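Local coordinates for protein particle-associated glycoside hydrolase (Acinetobacter phage Fri1, PDB 6C72) that probably cleaves the capsular polysaccharide of Acinetobacter baumannii as a trimeric phage tailspike depolymerase, and binds zinc ions, at residues Val505-Gly510 against Ser561-Ser566; Gly517-Ala520 against Gly525-Ala528; Tyr554-Ser559 against Asn575-Lys580. All blocks are in the same frame, centred on the assembly; numbering follows the deposited sequence.

Contact 1 of 3, residues Val505-Gly510 against Ser561-Ser566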
# COMPACT_ATOMS: atom_id res chain seq x y z
N VAL A 505 45.14 33.54 0.75
CA VAL A 505 44.21 33.75 -0.36
C VAL A 505 44.73 33.01 -1.58
O VAL A 505 45.96 32.88 -1.76
CB VAL A 505 44.01 35.25 -0.65
CG1 VAL A 505 43.38 35.95 0.54
CG2 VAL A 505 45.34 35.90 -1.00
N PRO A 506 43.86 32.50 -2.44
CA PRO A 506 44.32 31.74 -3.61
C PRO A 506 44.86 32.67 -4.69
O PRO A 506 44.67 33.89 -4.66
CB PRO A 506 43.05 31.02 -4.08
CG PRO A 506 41.95 31.89 -3.64
CD PRO A 506 42.39 32.54 -2.36
N LEU A 507 45.53 32.07 -5.67
CA LEU A 507 45.96 32.81 -6.84
C LEU A 507 44.76 33.09 -7.74
O LEU A 507 43.63 32.65 -7.48
CB LEU A 507 47.03 32.02 -7.60
CG LEU A 507 48.39 31.94 -6.93
CD1 LEU A 507 49.24 30.85 -7.57
CD2 LEU A 507 49.07 33.29 -7.03
N ARG A 508 45.01 33.86 -8.81
CA ARG A 508 44.01 34.10 -9.86
C ARG A 508 42.67 34.53 -9.28
O ARG A 508 41.62 34.02 -9.66
CB ARG A 508 43.82 32.86 -10.73
CG ARG A 508 45.09 32.17 -11.19
CD ARG A 508 44.72 30.99 -12.05
NE ARG A 508 45.87 30.21 -12.50
CZ ARG A 508 45.77 29.18 -13.33
NH1 ARG A 508 44.59 28.81 -13.80
NH2 ARG A 508 46.86 28.51 -13.69
N SER A 509 42.70 35.44 -8.32
CA SER A 509 41.47 35.77 -7.63
C SER A 509 41.62 37.15 -7.01
O SER A 509 42.73 37.63 -6.79
CB SER A 509 41.11 34.74 -6.54
OG SER A 509 42.06 34.71 -5.48
N GLY A 510 40.48 37.81 -6.81
CA GLY A 510 40.40 39.02 -6.01
C GLY A 510 39.65 38.69 -4.73
O GLY A 510 38.64 37.98 -4.77
N SER A 561 52.25 38.52 4.27
CA SER A 561 53.50 37.93 3.81
C SER A 561 53.14 37.17 2.54
O SER A 561 52.65 36.04 2.61
CB SER A 561 54.11 37.02 4.86
OG SER A 561 55.26 36.37 4.36
N GLY A 562 53.36 37.79 1.39
CA GLY A 562 52.82 37.24 0.17
C GLY A 562 51.30 37.22 0.25
O GLY A 562 50.65 38.24 0.50
N ARG A 563 50.72 36.03 0.10
CA ARG A 563 49.28 35.85 0.12
C ARG A 563 48.76 35.35 1.46
O ARG A 563 47.58 35.01 1.57
CB ARG A 563 48.87 34.89 -1.00
CG ARG A 563 48.76 35.58 -2.35
CD ARG A 563 49.05 34.64 -3.51
NE ARG A 563 48.43 33.35 -3.29
CZ ARG A 563 49.08 32.19 -3.25
NH1 ARG A 563 50.40 32.14 -3.44
NH2 ARG A 563 48.40 31.08 -3.03
N THR A 564 49.61 35.29 2.48
CA THR A 564 49.23 34.84 3.81
C THR A 564 48.99 36.03 4.73
O THR A 564 49.90 36.84 4.94
CB THR A 564 50.30 33.92 4.37
OG1 THR A 564 50.37 32.75 3.56
CG2 THR A 564 50.00 33.52 5.81
N LEU A 565 47.80 36.09 5.31
CA LEU A 565 47.42 37.18 6.21
C LEU A 565 47.64 36.77 7.66
O LEU A 565 47.27 35.67 8.06
CB LEU A 565 45.95 37.55 6.00
CG LEU A 565 45.36 38.50 7.04
CD1 LEU A 565 46.08 39.84 7.03
CD2 LEU A 565 43.87 38.68 6.80
N SER A 566 48.25 37.67 8.44
CA SER A 566 48.41 37.48 9.87
C SER A 566 47.72 38.61 10.62
O SER A 566 47.76 39.77 10.19
CB SER A 566 49.89 37.44 10.26
OG SER A 566 50.52 36.32 9.68
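Val505 and Arg563 join the end of one strand to a hairpin turn in the C-terminal beta-sandwich of the tailspike, through one backbone bond, with the arginine side chain turning back to grip the same valine's carbonyl oxygen. Val505 N donates to Arg563 O over 3.0 Å, and Val505 O takes the return bond from the side chain, with Arg563 NE at 2.9 Å. The second bond is bent, 142° at the hydrogen, and Val505 O lies near the edge of the guanidinium but 22° out of its plane. Arg563 NH2 adds a weak, longer bond to the same oxygen, so one carbonyl holds two nitrogens of the group and limits its rotation. The arginine chain bends at chi3 (42°), which brings the guanidinium back over the 505-510 segment. There Leu507 covers one face: its CG sits above the centre of the group, 3.8 Å from Arg563 CZ, while CD2 packs on Arg563 CD. Nearer the backbone, Val505 CG2 touches Arg563 CB at 3.7 Å. Arg563 is the third residue of a type II' turn from Ser561 to Thr564, with Gly562 at its positive-phi corner. That turn links strands 556-561 and 564-569; Val505 directly follows strand 500-504, which pairs with 564-569, and its side chain packs on Trp560 of strand 556-561 and on Val534 of strand 528-536 in the other sheet.

Contact 2 of 3, residues Gly517-Ala520 against Gly525-Ala528. With ZN (zinc ion), chain L.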
# COMPACT_ATOMS: atom_id res chain seq x y z
N GLY A 517 34.82 43.49 15.23
CA GLY A 517 34.69 42.94 16.57
C GLY A 517 33.32 42.33 16.84
O GLY A 517 32.30 42.73 16.27
N ALA A 518 33.29 41.34 17.73
CA ALA A 518 32.05 40.74 18.21
C ALA A 518 32.30 40.29 19.65
O ALA A 518 32.09 39.14 20.02
CB ALA A 518 31.60 39.59 17.32
N ASP A 519 32.73 41.23 20.48
CA ASP A 519 33.29 40.90 21.78
C ASP A 519 32.23 40.97 22.87
O ASP A 519 31.38 41.87 22.87
CB ASP A 519 34.43 41.87 22.08
CG ASP A 519 35.45 41.31 23.05
OD1 ASP A 519 35.04 40.87 24.14
OD2 ASP A 519 36.66 41.31 22.70
N ALA A 520 32.29 40.01 23.80
CA ALA A 520 31.35 39.96 24.91
C ALA A 520 31.83 40.76 26.12
O ALA A 520 31.10 40.86 27.10
CB ALA A 520 31.09 38.51 25.33
N GLY A 525 35.92 45.76 25.03
CA GLY A 525 35.92 44.79 23.97
C GLY A 525 36.48 45.37 22.68
O GLY A 525 36.74 46.56 22.56
N SER A 526 36.62 44.51 21.69
CA SER A 526 37.21 44.93 20.44
C SER A 526 36.29 45.88 19.68
O SER A 526 35.06 45.77 19.75
CB SER A 526 37.55 43.71 19.60
OG SER A 526 36.47 42.83 19.57
N LYS A 527 36.89 46.84 18.99
CA LYS A 527 36.16 47.77 18.13
C LYS A 527 36.97 47.94 16.86
O LYS A 527 38.03 48.57 16.87
CB LYS A 527 35.92 49.13 18.79
CG LYS A 527 34.79 49.16 19.80
CD LYS A 527 35.34 49.08 21.19
CE LYS A 527 34.25 49.11 22.25
NZ LYS A 527 34.97 48.90 23.55
N ALA A 528 36.44 47.41 15.76
CA ALA A 528 37.15 47.47 14.49
C ALA A 528 36.17 47.15 13.38
O ALA A 528 35.24 46.37 13.56
CB ALA A 528 38.33 46.50 14.45
ZN ZN L . 36.93 39.70 24.97
O HOH W 1 33.01 43.90 19.52
O HOH W 2 36.00 37.62 25.39
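Asp519 reaches across to Gly525 and Ser526 at the two ends of the loop between strands 509-517 and 528-536, and at the same time binds a zinc ion. Metal bonding comes first: Asp519 OD1 lies 2.4 Å from the zinc, with OD2 of Asp519 further off at 2.8 Å, and a water is also bound. Thr521, Ser573 and Asn575 belong to the same site. Among the hydrogen bonds, Ser526 N gives a weak one to Asp519 OD2 at 3.4 Å, and Gly517 N another weak one to Ala528 O. A water accepts from Asp519 N and donates to Ser526 O at 2.8 Å, bridging the backbones. Packing fills the rest: Asp519 CG rests on Gly525 CA at 3.6 Å, and Ser526 OG, turned inward by a chi1 of 47°, approaches Gly517 CA at 3.5 Å. That hydroxyl is hydrogen-bonded to Thr576 O. Lys527 NZ bonds to Gly525 O and makes a salt bridge to Asp537 of the third subunit. Because Asp519 OD1 also accepts from Thr521 N and OD2 from Thr576 N, the carboxylate is fixed by backbone donors as well as metal, consistent with zinc helping to pin the loop.

Contact 3 of 3, residues Tyr554-Ser559 against Asn575-Lys580. With ZN (zinc ion), chain L.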
# COMPACT_ATOMS: atom_id res chain seq x y z
N TYR A 554 41.69 49.16 21.10
CA TYR A 554 40.88 47.94 21.03
C TYR A 554 40.75 47.38 19.62
O TYR A 554 39.93 46.47 19.40
CB TYR A 554 39.49 48.21 21.60
CG TYR A 554 39.51 48.71 23.03
CD1 TYR A 554 40.28 48.07 24.00
CD2 TYR A 554 38.77 49.83 23.40
CE1 TYR A 554 40.30 48.52 25.31
CE2 TYR A 554 38.78 50.29 24.70
CZ TYR A 554 39.55 49.63 25.65
OH TYR A 554 39.57 50.10 26.95
N GLY A 555 41.52 47.88 18.67
CA GLY A 555 41.43 47.47 17.28
C GLY A 555 42.27 46.25 16.96
O GLY A 555 42.63 45.45 17.83
N VAL A 556 42.59 46.12 15.68
CA VAL A 556 43.24 44.93 15.14
C VAL A 556 44.46 45.36 14.34
O VAL A 556 44.50 46.47 13.79
CB VAL A 556 42.27 44.10 14.24
CG1 VAL A 556 41.91 44.87 12.98
CG2 VAL A 556 42.85 42.73 13.91
N LYS A 557 45.46 44.49 14.31
CA LYS A 557 46.66 44.68 13.50
C LYS A 557 46.71 43.57 12.45
O LYS A 557 46.31 42.44 12.72
CB LYS A 557 47.93 44.66 14.37
CG LYS A 557 48.02 45.86 15.30
CD LYS A 557 48.71 45.55 16.63
CE LYS A 557 50.21 45.32 16.53
NZ LYS A 557 50.90 45.44 17.89
N TYR A 558 47.16 43.92 11.25
CA TYR A 558 47.20 42.96 10.16
C TYR A 558 48.52 43.09 9.43
O TYR A 558 49.14 44.15 9.41
CB TYR A 558 46.03 43.18 9.19
CG TYR A 558 45.87 44.61 8.77
CD1 TYR A 558 46.55 45.11 7.67
CD2 TYR A 558 45.05 45.48 9.48
CE1 TYR A 558 46.42 46.41 7.28
CE2 TYR A 558 44.91 46.79 9.10
CZ TYR A 558 45.60 47.25 8.00
OH TYR A 558 45.48 48.55 7.62
N SER A 559 48.95 41.99 8.82
CA SER A 559 50.22 41.94 8.11
C SER A 559 50.13 40.86 7.04
O SER A 559 49.62 39.77 7.29
CB SER A 559 51.38 41.66 9.05
OG SER A 559 52.56 41.36 8.32
N ASN A 575 39.66 40.91 22.14
CA ASN A 575 40.21 39.72 21.51
C ASN A 575 39.30 39.03 20.50
O ASN A 575 39.81 38.23 19.71
CB ASN A 575 40.59 38.69 22.59
CG ASN A 575 39.43 38.33 23.46
OD1 ASN A 575 38.69 39.21 23.89
ND2 ASN A 575 39.20 37.04 23.65
N THR A 576 37.99 39.24 20.54
CA THR A 576 37.08 38.49 19.69
C THR A 576 36.81 39.24 18.39
O THR A 576 36.18 40.30 18.40
CB THR A 576 35.78 38.18 20.41
OG1 THR A 576 36.06 37.51 21.64
CG2 THR A 576 34.91 37.30 19.54
N PHE A 577 37.22 38.66 17.27
CA PHE A 577 37.03 39.27 15.97
C PHE A 577 36.37 38.28 15.02
O PHE A 577 36.61 37.07 15.10
CB PHE A 577 38.37 39.75 15.39
CG PHE A 577 38.97 40.90 16.16
CD1 PHE A 577 39.74 40.67 17.30
CD2 PHE A 577 38.78 42.21 15.74
CE1 PHE A 577 40.30 41.72 18.01
CE2 PHE A 577 39.33 43.27 16.43
CZ PHE A 577 40.10 43.03 17.57
N ILE A 578 35.50 38.78 14.15
CA ILE A 578 34.91 38.00 13.08
C ILE A 578 35.62 38.35 11.78
O ILE A 578 35.85 39.53 11.49
CB ILE A 578 33.40 38.26 12.96
CG1 ILE A 578 32.67 38.06 14.30
CG2 ILE A 578 32.82 37.41 11.84
CD1 ILE A 578 32.66 36.62 14.87
N VAL A 579 35.98 37.34 11.00
CA VAL A 579 36.71 37.54 9.75
C VAL A 579 35.90 36.90 8.62
O VAL A 579 35.66 35.69 8.61
CB VAL A 579 38.13 36.95 9.82
CG1 VAL A 579 38.86 37.15 8.52
CG2 VAL A 579 38.89 37.58 10.98
N LYS A 580 35.46 37.73 7.67
CA LYS A 580 34.71 37.27 6.52
C LYS A 580 35.54 37.49 5.26
O LYS A 580 36.15 38.55 5.11
CB LYS A 580 33.36 37.99 6.43
CG LYS A 580 32.50 37.62 5.23
CD LYS A 580 31.14 38.30 5.35
CE LYS A 580 30.17 37.91 4.24
NZ LYS A 580 30.53 38.51 2.91
ZN ZN L . 36.93 39.70 24.97
O HOH W 2 36.00 37.62 25.39
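Phe577 projects from strand 576-585 toward the start of strand 556-561, where Val556 and the two residues before it receive its ring. This is the tightly packed part, and it is buried. Val556 approaches with its branch point: CB lies 3.8 Å from Phe577 CE2, and CG2 stands over one face of the ring. With chi1 at 67° for CG1, CG2 falls anti to the valine's backbone N, on the side of the phenylalanine. The far end of the ring meets backbone oxygens. Tyr554 O comes in at the edge, 3.9 Å from Phe577 CZ, where the polarised ring hydrogens may favour it slightly, while Gly555 O approaches the same carbon obliquely at 3.5 Å. Phe577 reaches this point because its CG is anti to its own carbonyl carbon (chi1 -67°). The interface is small, burying 119 Å² in all, and the backbones stay well apart, with Val556 CA and Phe577 CA 8.4 Å from each other.

Toward Ser559 and Lys580 the two segments diverge; at the Tyr554-Asn575 end the backbones stay as close, but the side chains turn elsewhere. The Tyr554 ring leads away from the other segment and is partly exposed, and Lys557 is exposed on the outer side of its strand. Asn575 turns its side chain to the zinc ion instead, with OD1 2.1 Å from the metal, while its ND2 is hydrogen-bonded to Asn494.

Strands 556-561 and 576-585 belong to different antiparallel sheets, so Phe577 and Val556 meet across the sandwich, not along a ladder. Ser526 and Ala528 also touch Phe577, Val530 and Leu495 pack on Val556, and on its other face strand 576-585 meets a neighbouring chain, where Lys580 makes a cation-pi contact with Phe486 of the third subunit.

How the contacts relate
All three contacts lie in the C-terminal beta-sandwich, beyond the long parallel-stranded part of the chain. Contacts 2 and 3 are close, with centres about 8 Å apart, and share the zinc ion and its bound water: Asp519 comes from one and Asn575 from the other. Contact 1 stands further off, about 17 Å from contact 3 and 25 Å from contact 2, centre to centre. It joins contact 3 through the pairing of strands 556-561 and 564-569, where Ser566 N probably bonds to Ser559 O. Along the chain, contact 2 falls between the two segments of contact 1, whereas the segments of contacts 1 and 3 alternate; each of these contacts brings elements of the two sheets together.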